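Local coordinates for protein FMN Adenylyltransferase (Candida glabrata, PDB 3FWK) that catalyses transfer of the adenylyl group of ATP to FMN, the step that yields FAD and pyrophosphate in flavin cofactor biosynthesis, at residues Glu160-Asp172 against Phe191-Ile205. Sequence-based numbering, arbitrary orientation.
Sequences ETKAIVIGIRHTD and FYRLQPLLHWNLANI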
# COMPACT_ATOMS: atom_id res chain seq x y z
N GLU A 160 11.47 -11.06 19.40
CA GLU A 160 11.03 -12.32 18.82
C GLU A 160 10.91 -12.24 17.28
O GLU A 160 10.63 -13.25 16.61
CB GLU A 160 9.65 -12.70 19.40
CG GLU A 160 8.46 -11.80 18.99
CD GLU A 160 8.22 -10.55 19.87
OE1 GLU A 160 9.18 -10.00 20.49
OE2 GLU A 160 7.06 -10.08 19.91
N THR A 161 11.00 -11.02 16.73
CA THR A 161 10.76 -10.79 15.31
C THR A 161 11.82 -11.50 14.52
O THR A 161 13.02 -11.29 14.76
CB THR A 161 10.79 -9.29 14.99
OG1 THR A 161 9.87 -8.59 15.83
CG2 THR A 161 10.41 -9.04 13.51
N LYS A 162 11.40 -12.30 13.52
CA LYS A 162 12.35 -12.97 12.64
C LYS A 162 12.28 -12.44 11.22
O LYS A 162 13.25 -12.63 10.45
CB LYS A 162 12.08 -14.48 12.62
CG LYS A 162 12.20 -15.19 13.97
CD LYS A 162 13.57 -14.95 14.63
CE LYS A 162 13.61 -15.55 16.05
NZ LYS A 162 15.00 -15.85 16.45
N ALA A 163 11.16 -11.83 10.83
CA ALA A 163 10.95 -11.47 9.44
C ALA A 163 10.00 -10.29 9.40
O ALA A 163 9.13 -10.14 10.28
CB ALA A 163 10.37 -12.65 8.66
N ILE A 164 10.16 -9.44 8.39
CA ILE A 164 9.32 -8.25 8.22
C ILE A 164 8.84 -8.17 6.77
O ILE A 164 9.64 -8.32 5.84
CB ILE A 164 10.01 -6.97 8.65
CG1 ILE A 164 10.31 -7.11 10.16
CG2 ILE A 164 9.07 -5.76 8.44
CD1 ILE A 164 10.77 -5.91 10.83
N VAL A 165 7.54 -7.97 6.62
CA VAL A 165 6.92 -7.83 5.31
C VAL A 165 7.09 -6.39 4.83
O VAL A 165 6.74 -5.44 5.56
CB VAL A 165 5.43 -8.20 5.37
CG1 VAL A 165 4.81 -8.07 3.99
CG2 VAL A 165 5.22 -9.59 5.93
N ILE A 166 7.60 -6.23 3.61
CA ILE A 166 7.90 -4.90 3.05
C ILE A 166 7.22 -4.76 1.70
O ILE A 166 7.38 -5.61 0.83
CB ILE A 166 9.40 -4.71 2.90
CG1 ILE A 166 10.05 -4.81 4.27
CG2 ILE A 166 9.74 -3.35 2.32
CD1 ILE A 166 11.55 -4.79 4.24
N GLY A 167 6.52 -3.65 1.49
CA GLY A 167 5.72 -3.48 0.26
C GLY A 167 6.38 -2.76 -0.92
O GLY A 167 5.75 -2.03 -1.65
N ILE A 168 7.64 -3.03 -1.14
CA ILE A 168 8.37 -2.41 -2.24
C ILE A 168 8.21 -3.15 -3.57
O ILE A 168 7.99 -4.38 -3.61
CB ILE A 168 9.80 -2.34 -1.74
CG1 ILE A 168 10.69 -1.51 -2.66
CG2 ILE A 168 10.34 -3.73 -1.43
CD1 ILE A 168 11.99 -1.07 -1.99
N ARG A 169 8.33 -2.40 -4.65
CA ARG A 169 8.29 -2.97 -6.00
C ARG A 169 9.64 -2.80 -6.66
O ARG A 169 10.41 -1.89 -6.34
CB ARG A 169 7.20 -2.29 -6.86
CG ARG A 169 5.84 -2.38 -6.21
CD ARG A 169 4.63 -1.89 -7.07
NE ARG A 169 4.75 -0.54 -7.63
CZ ARG A 169 5.20 -0.26 -8.87
NH1 ARG A 169 5.60 -1.22 -9.69
NH2 ARG A 169 5.24 0.99 -9.28
N HIS A 170 9.93 -3.63 -7.66
CA HIS A 170 11.23 -3.49 -8.35
C HIS A 170 11.45 -2.12 -8.97
O HIS A 170 12.59 -1.68 -9.06
CB HIS A 170 11.39 -4.53 -9.45
CG HIS A 170 11.79 -5.89 -8.97
ND1 HIS A 170 12.89 -6.11 -8.15
CD2 HIS A 170 11.27 -7.11 -9.24
CE1 HIS A 170 12.99 -7.42 -7.91
NE2 HIS A 170 12.03 -8.04 -8.57
N THR A 171 10.37 -1.44 -9.40
CA THR A 171 10.52 -0.15 -10.03
C THR A 171 10.76 0.99 -9.04
O THR A 171 11.07 2.10 -9.46
CB THR A 171 9.30 0.22 -10.90
OG1 THR A 171 8.17 0.23 -10.04
CG2 THR A 171 9.08 -0.79 -12.03
N ASP A 172 10.61 0.73 -7.74
CA ASP A 172 10.86 1.75 -6.75
C ASP A 172 12.36 2.00 -6.58
O ASP A 172 13.17 1.13 -6.88
CB ASP A 172 10.30 1.30 -5.39
CG ASP A 172 8.77 1.26 -5.35
OD1 ASP A 172 8.13 2.09 -6.00
OD2 ASP A 172 8.23 0.44 -4.59
N PHE A 191 16.99 -9.64 10.26
CA PHE A 191 15.75 -10.33 9.99
C PHE A 191 15.71 -10.69 8.51
O PHE A 191 16.52 -10.20 7.72
CB PHE A 191 14.50 -9.56 10.52
CG PHE A 191 14.32 -8.15 9.96
CD1 PHE A 191 14.64 -7.00 10.72
CD2 PHE A 191 13.68 -7.97 8.73
CE1 PHE A 191 14.42 -5.71 10.16
CE2 PHE A 191 13.46 -6.70 8.20
CZ PHE A 191 13.84 -5.56 8.92
N TYR A 192 14.75 -11.54 8.14
CA TYR A 192 14.46 -11.77 6.71
C TYR A 192 13.45 -10.73 6.25
O TYR A 192 12.40 -10.51 6.90
CB TYR A 192 13.84 -13.15 6.53
CG TYR A 192 14.85 -14.25 6.36
CD1 TYR A 192 15.32 -14.55 5.08
CD2 TYR A 192 15.31 -15.02 7.43
CE1 TYR A 192 16.23 -15.58 4.85
CE2 TYR A 192 16.25 -16.10 7.22
CZ TYR A 192 16.68 -16.33 5.89
OH TYR A 192 17.59 -17.34 5.63
N ARG A 193 13.77 -10.04 5.17
CA ARG A 193 12.77 -9.28 4.46
C ARG A 193 11.91 -10.20 3.61
O ARG A 193 12.40 -11.06 2.89
CB ARG A 193 13.45 -8.26 3.54
CG ARG A 193 14.33 -7.25 4.29
CD ARG A 193 14.97 -6.30 3.32
NE ARG A 193 16.18 -6.91 2.83
CZ ARG A 193 17.07 -6.28 2.06
NH1 ARG A 193 16.78 -5.09 1.53
NH2 ARG A 193 18.24 -6.86 1.82
N LEU A 194 10.60 -9.98 3.70
CA LEU A 194 9.59 -10.69 2.93
C LEU A 194 9.01 -9.70 2.00
O LEU A 194 8.36 -8.73 2.43
CB LEU A 194 8.53 -11.28 3.88
CG LEU A 194 9.06 -12.13 5.03
CD1 LEU A 194 7.93 -12.49 5.97
CD2 LEU A 194 9.80 -13.37 4.53
N GLN A 195 9.27 -9.87 0.70
CA GLN A 195 9.00 -8.82 -0.29
C GLN A 195 8.14 -9.41 -1.39
O GLN A 195 8.64 -9.78 -2.45
CB GLN A 195 10.30 -8.25 -0.83
CG GLN A 195 11.02 -7.47 0.28
CD GLN A 195 12.46 -7.07 0.07
OE1 GLN A 195 12.84 -5.98 0.50
NE2 GLN A 195 13.27 -7.93 -0.56
N PRO A 196 6.84 -9.57 -1.14
CA PRO A 196 5.97 -10.34 -2.05
C PRO A 196 5.30 -9.52 -3.14
O PRO A 196 4.44 -10.07 -3.84
CB PRO A 196 4.91 -10.93 -1.08
CG PRO A 196 5.36 -10.54 0.34
CD PRO A 196 6.12 -9.28 0.12
N LEU A 197 5.63 -8.22 -3.24
CA LEU A 197 5.00 -7.30 -4.18
C LEU A 197 5.96 -6.87 -5.28
O LEU A 197 5.64 -6.00 -6.10
CB LEU A 197 4.51 -6.04 -3.41
CG LEU A 197 3.27 -5.38 -4.03
CD1 LEU A 197 2.01 -6.23 -3.85
CD2 LEU A 197 3.10 -3.98 -3.46
N LEU A 198 7.16 -7.49 -5.36
CA LEU A 198 8.22 -6.91 -6.20
C LEU A 198 7.85 -6.84 -7.68
O LEU A 198 8.21 -5.90 -8.37
CB LEU A 198 9.50 -7.75 -6.08
CG LEU A 198 10.18 -7.65 -4.72
CD1 LEU A 198 11.28 -8.72 -4.59
CD2 LEU A 198 10.81 -6.26 -4.55
N HIS A 199 7.11 -7.86 -8.13
CA HIS A 199 6.74 -8.01 -9.55
C HIS A 199 5.49 -7.20 -9.95
O HIS A 199 5.11 -7.24 -11.12
CB HIS A 199 6.47 -9.48 -9.84
CG HIS A 199 5.46 -10.07 -8.92
ND1 HIS A 199 5.77 -10.37 -7.61
CD2 HIS A 199 4.14 -10.30 -9.07
CE1 HIS A 199 4.67 -10.79 -7.01
NE2 HIS A 199 3.66 -10.76 -7.87
N TRP A 200 4.83 -6.52 -9.01
CA TRP A 200 3.68 -5.71 -9.36
C TRP A 200 4.11 -4.46 -10.09
O TRP A 200 5.14 -3.88 -9.76
CB TRP A 200 2.90 -5.33 -8.08
CG TRP A 200 2.08 -6.42 -7.53
CD1 TRP A 200 2.52 -7.66 -7.09
CD2 TRP A 200 0.67 -6.43 -7.42
NE1 TRP A 200 1.45 -8.43 -6.71
CE2 TRP A 200 0.31 -7.70 -6.89
CE3 TRP A 200 -0.33 -5.49 -7.69
CZ2 TRP A 200 -1.02 -8.07 -6.68
CZ3 TRP A 200 -1.68 -5.86 -7.47
CH2 TRP A 200 -2.00 -7.14 -6.94
N ASN A 201 3.33 -4.05 -11.08
CA ASN A 201 3.49 -2.77 -11.74
C ASN A 201 2.44 -1.77 -11.25
O ASN A 201 1.43 -2.15 -10.65
CB ASN A 201 3.24 -2.96 -13.29
CG ASN A 201 3.96 -4.16 -13.89
OD1 ASN A 201 5.19 -4.19 -13.87
ND2 ASN A 201 3.21 -5.12 -14.45
N LEU A 202 2.68 -0.49 -11.54
CA LEU A 202 1.79 0.57 -11.10
C LEU A 202 0.35 0.29 -11.55
O LEU A 202 -0.58 0.46 -10.77
CB LEU A 202 2.30 1.91 -11.64
CG LEU A 202 1.45 3.14 -11.29
CD1 LEU A 202 1.27 3.29 -9.77
CD2 LEU A 202 2.07 4.38 -11.93
N ALA A 203 0.14 -0.14 -12.80
CA ALA A 203 -1.21 -0.37 -13.26
C ALA A 203 -1.90 -1.48 -12.47
O ALA A 203 -3.13 -1.44 -12.27
CB ALA A 203 -1.18 -0.74 -14.76
N ASN A 204 -1.14 -2.49 -12.07
CA ASN A 204 -1.71 -3.56 -11.26
C ASN A 204 -2.17 -3.05 -9.89
O ASN A 204 -3.22 -3.46 -9.39
CB ASN A 204 -0.72 -4.70 -11.07
CG ASN A 204 -0.12 -5.19 -12.37
OD1 ASN A 204 1.09 -5.28 -12.46
ND2 ASN A 204 -0.97 -5.50 -13.36
N ILE A 205 -1.34 -2.22 -9.27
CA ILE A 205 -1.66 -1.61 -7.99
C ILE A 205 -3.01 -0.85 -8.10
O ILE A 205 -3.90 -1.06 -7.29
CB ILE A 205 -0.52 -0.68 -7.55
CG1 ILE A 205 0.78 -1.46 -7.26
CG2 ILE A 205 -0.98 0.17 -6.33
CD1 ILE A 205 0.73 -2.34 -6.07
O HOH W 1 7.45 -6.49 -1.85
O HOH W 2 6.65 -2.60 -12.60
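Ile-164 pairs with Arg-193 across the parallel strands 163-165 and 192-194 of the Rossmann-like sheet, a worked example of neighbouring chains that remain linked after the regular strand pairing. Four backbone hydrogen bonds of 2.9 to 3.0 Å join them: Tyr-192 N to Lys-162 O, Ile-164 N to Tyr-192 O, Leu-194 N to Ile-164 O and Ile-166 N to Leu-194 O. After the last of these bonds, one water bridges the two chains, donating to Ile-166 O and Ile-168 O and accepting from Leu-197 N. Farther on, His-170 N bonds to Leu-198 O at 2.9 Å.

Apolar packing lines both faces. Ile-164 CD1 sits over the Phe-191 ring, 3.7 Å from its centroid, a CH-pi contact that helix 147-157 flanks. On the other face Leu-194 CD1 touches Ala-163 CB at 3.6 Å. Past the strands, Leu-198 CB lies over the His-170 ring, a second CH-pi contact.

Charge gathers at Arg-169, where a bend at chi3 (-53°) turns the chain's end to Trp-200 O. NH1 grips that oxygen at 2.7 Å, in the guanidinium plane, while the Asn-201–Leu-202 peptide covers one face. NH1 also has a salt bridge to Asp-297 and NH2 one to Glu-300, so this buried cation, probably stabilised by both carboxylates, ties the post-strand loops to the C-terminal region.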